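PDB 4CL2: periplasmic solute binding protein from Candidatus liberibacter, which binds manganese or zinc ions in the periplasm and probably hands them to an ABC-type importer, as other members of solute-binding protein family 9 do. Local coordinates for residues K5-S10 with L56-G61. Sequence-based numbering, arbitrary orientation. Where two conformers were deposited one is given.
Sequences KVVLSS and LILCNG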
ATOM      1  N   LYS A   5       6.482  24.663   7.027  1.00 23.59           N
ATOM      2  CA  LYS A   5       5.720  23.648   7.739  1.00 22.25           C
ATOM      3  C   LYS A   5       6.320  22.268   7.480  1.00 18.73           C
ATOM      4  O   LYS A   5       6.995  22.032   6.488  1.00 18.65           O
ATOM      5  CB  LYS A   5       4.284  23.692   7.237  1.00 23.09           C
ATOM      6  CG  LYS A   5       3.649  24.991   7.738  1.00 30.51           C
ATOM      7  CD  LYS A   5       2.265  25.182   7.250  1.00 34.06           C
ATOM      8  CE  LYS A   5       1.794  26.618   7.488  1.00 38.16           C
ATOM      9  NZ  LYS A   5       1.866  26.935   8.946  1.00 45.62           N
ATOM     10  N   VAL A   6       6.082  21.371   8.455  1.00 18.60           N
ATOM     11  CA  VAL A   6       6.654  20.027   8.453  1.00 16.93           C
ATOM     12  C   VAL A   6       5.468  19.051   8.511  1.00 16.88           C
ATOM     13  O   VAL A   6       4.563  19.200   9.323  1.00 15.50           O
ATOM     14  CB  VAL A   6       7.587  19.813   9.687  1.00 17.13           C
ATOM     15  CG1 VAL A   6       8.136  18.375   9.726  1.00 17.44           C
ATOM     16  CG2 VAL A   6       8.757  20.740   9.649  1.00 19.34           C
ATOM     17  N   VAL A   7       5.431  18.134   7.585  1.00 16.28           N
ATOM     18  CA  VAL A   7       4.326  17.144   7.463  1.00 15.10           C
ATOM     19  C   VAL A   7       4.992  15.754   7.564  1.00 15.07           C
ATOM     20  O   VAL A   7       5.823  15.364   6.716  1.00 15.74           O
ATOM     21  CB  VAL A   7       3.599  17.282   6.125  1.00 14.49           C
ATOM     22  CG1 VAL A   7       2.538  16.215   6.014  1.00 14.96           C
ATOM     23  CG2 VAL A   7       3.004  18.670   6.002  1.00 16.18           C
ATOM     24  N   LEU A   8       4.638  15.052   8.633  1.00 13.84           N
ATOM     25  CA  LEU A   8       5.148  13.708   8.962  1.00 14.06           C
ATOM     26  C   LEU A   8       4.172  12.648   8.433  1.00 13.93           C
ATOM     27  O   LEU A   8       3.013  12.585   8.810  1.00 13.98           O
ATOM     28  CB  LEU A   8       5.393  13.564  10.461  1.00 14.40           C
ATOM     29  CG  LEU A   8       5.805  12.148  10.862  1.00 15.18           C
ATOM     30  CD1 LEU A   8       7.182  11.768  10.313  1.00 15.35           C
ATOM     31  CD2 LEU A   8       5.779  12.095  12.419  1.00 15.92           C
ATOM     32  N   SER A   9       4.661  11.798   7.537  0.50 12.48           N
ATOM     33  CA  SER A   9       3.907  10.624   7.031  0.50 12.18           C
ATOM     34  C   SER A   9       4.322   9.369   7.838  0.50 13.38           C
ATOM     35  O   SER A   9       5.462   9.231   8.280  0.50 13.61           O
ATOM     36  CB  SER A   9       4.178  10.416   5.538  0.50 12.33           C
ATOM     37  OG  SER A   9       3.758  11.511   4.731  0.50 10.30           O
ATOM     38  N   SER A  10       3.368   8.480   8.072  1.00 13.39           N
ATOM     39  CA  SER A  10       3.622   7.305   8.894  1.00 11.78           C
ATOM     40  C   SER A  10       4.628   6.346   8.215  1.00 13.40           C
ATOM     41  O   SER A  10       5.384   5.699   8.928  1.00 14.73           O
ATOM     42  CB  SER A  10       2.339   6.610   9.285  1.00 13.35           C
ATOM     43  OG  SER A  10       1.671   6.086   8.131  1.00 13.95           O
ATOM     44  N   LEU A  56       1.538  18.466  11.003  1.00 15.68           N
ATOM     45  CA  LEU A  56       0.460  17.626  10.433  1.00 14.94           C
ATOM     46  C   LEU A  56       1.037  16.225  10.417  1.00 14.58           C
ATOM     47  O   LEU A  56       2.247  16.074  10.022  1.00 15.48           O
ATOM     48  CB  LEU A  56       0.113  18.104   9.028  1.00 14.63           C
ATOM     49  CG  LEU A  56      -0.933  17.327   8.268  1.00 16.94           C
ATOM     50  CD1 LEU A  56      -2.250  17.370   8.972  1.00 21.68           C
ATOM     51  CD2 LEU A  56      -1.026  17.895   6.860  1.00 15.59           C
ATOM     52  N   ILE A  57       0.247  15.236  10.841  1.00 14.45           N
ATOM     53  CA  ILE A  57       0.670  13.830  10.801  1.00 14.43           C
ATOM     54  C   ILE A  57      -0.303  13.078   9.898  1.00 13.78           C
ATOM     55  O   ILE A  57      -1.504  13.146  10.099  1.00 16.17           O
ATOM     56  CB  ILE A  57       0.740  13.218  12.186  1.00 16.10           C
ATOM     57  CG1 ILE A  57       1.760  13.974  13.030  1.00 16.00           C
ATOM     58  CG2 ILE A  57       1.101  11.749  12.078  1.00 17.53           C
ATOM     59  CD1 ILE A  57       1.847  13.513  14.472  1.00 18.29           C
ATOM     60  N   LEU A  58       0.241  12.425   8.871  1.00 13.46           N
ATOM     61  CA  LEU A  58      -0.573  11.701   7.902  1.00 14.16           C
ATOM     62  C   LEU A  58      -0.409  10.182   8.112  1.00 13.34           C
ATOM     63  O   LEU A  58       0.684   9.628   7.972  1.00 16.64           O
ATOM     64  CB  LEU A  58      -0.151  12.067   6.508  1.00 14.16           C
ATOM     65  CG  LEU A  58      -0.232  13.527   6.096  1.00 18.17           C
ATOM     66  CD1 LEU A  58       0.337  13.663   4.666  1.00 17.49           C
ATOM     67  CD2 LEU A  58      -1.684  14.020   6.208  1.00 18.47           C
ATOM     68  N   CYS A  59      -1.499   9.552   8.513  1.00 14.64           N
ATOM     69  CA  CYS A  59      -1.527   8.095   8.809  1.00 13.75           C
ATOM     70  C   CYS A  59      -2.375   7.395   7.737  1.00 15.15           C
ATOM     71  O   CYS A  59      -3.312   7.967   7.190  1.00 13.34           O
ATOM     72  CB  CYS A  59      -2.149   7.808  10.176  1.00 15.86           C
ATOM     73  SG  CYS A  59      -0.991   8.255  11.522  1.00 19.09           S
ATOM     74  N   ASN A  60      -2.099   6.111   7.558  1.00 14.52           N
ATOM     75  CA  ASN A  60      -2.920   5.237   6.748  1.00 13.93           C
ATOM     76  C   ASN A  60      -4.245   4.930   7.355  1.00 15.76           C
ATOM     77  O   ASN A  60      -5.290   4.840   6.638  1.00 17.09           O
ATOM     78  CB  ASN A  60      -2.216   3.888   6.577  1.00 12.97           C
ATOM     79  CG  ASN A  60      -2.811   3.087   5.407  1.00 13.98           C
ATOM     80  OD1 ASN A  60      -2.585   3.425   4.245  1.00 15.72           O
ATOM     81  ND2 ASN A  60      -3.491   2.005   5.738  1.00 14.88           N
ATOM     82  N   GLY A  61      -4.259   4.753   8.659  1.00 14.21           N
ATOM     83  CA  GLY A  61      -5.396   4.134   9.325  1.00 17.26           C
ATOM     84  C   GLY A  61      -5.541   2.708   8.896  1.00 17.61           C
ATOM     85  O   GLY A  61      -4.548   2.058   8.501  1.00 16.51           O
TER
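V7, L8 and S9 run beside L56, I57 and L58 as neighbouring parallel strands at the middle of the four-stranded α/β sheet in one lobe of this metal-binding protein, and they illustrate how two neighbouring strands can touch each other unequally on the two faces. Backbone bonds alternate between the strands: L8 N donates to L56 O at 2.9 Å, L58 N returns to L8 O at 2.8 Å and nearly straight (171°), and S10 N reaches L58 O over a more bent path (142°). The tight face carries V7, L56, L58 and S9. With CG1 of V7 anti to its own nitrogen (chi1 177°), that methyl touches both leucines, 3.6 Å from L58 CD1 and 4.0 Å from L56 CD2. L56 lies alongside the valine, whereas L58 passes slantwise across it; helices 12-22 and 111-128 cover this side. On the other face the cross-strand fit is slacker, L8 CB approaching I57 CG1 no closer than 4.5 Å. V6 O and L56 N are 3.5 Å apart, and V6, partly exposed, pairs with D55. At the C-terminal end of the pair, toward the manganese site, E65 accepts from S10 OG and N60 N, while Y117 bonds N60 OD1 and P105 O bonds ND2. The N60 amide also bonds the next residue, ND2 donating to G61 O at 3.0 Å from above the carbonyl plane.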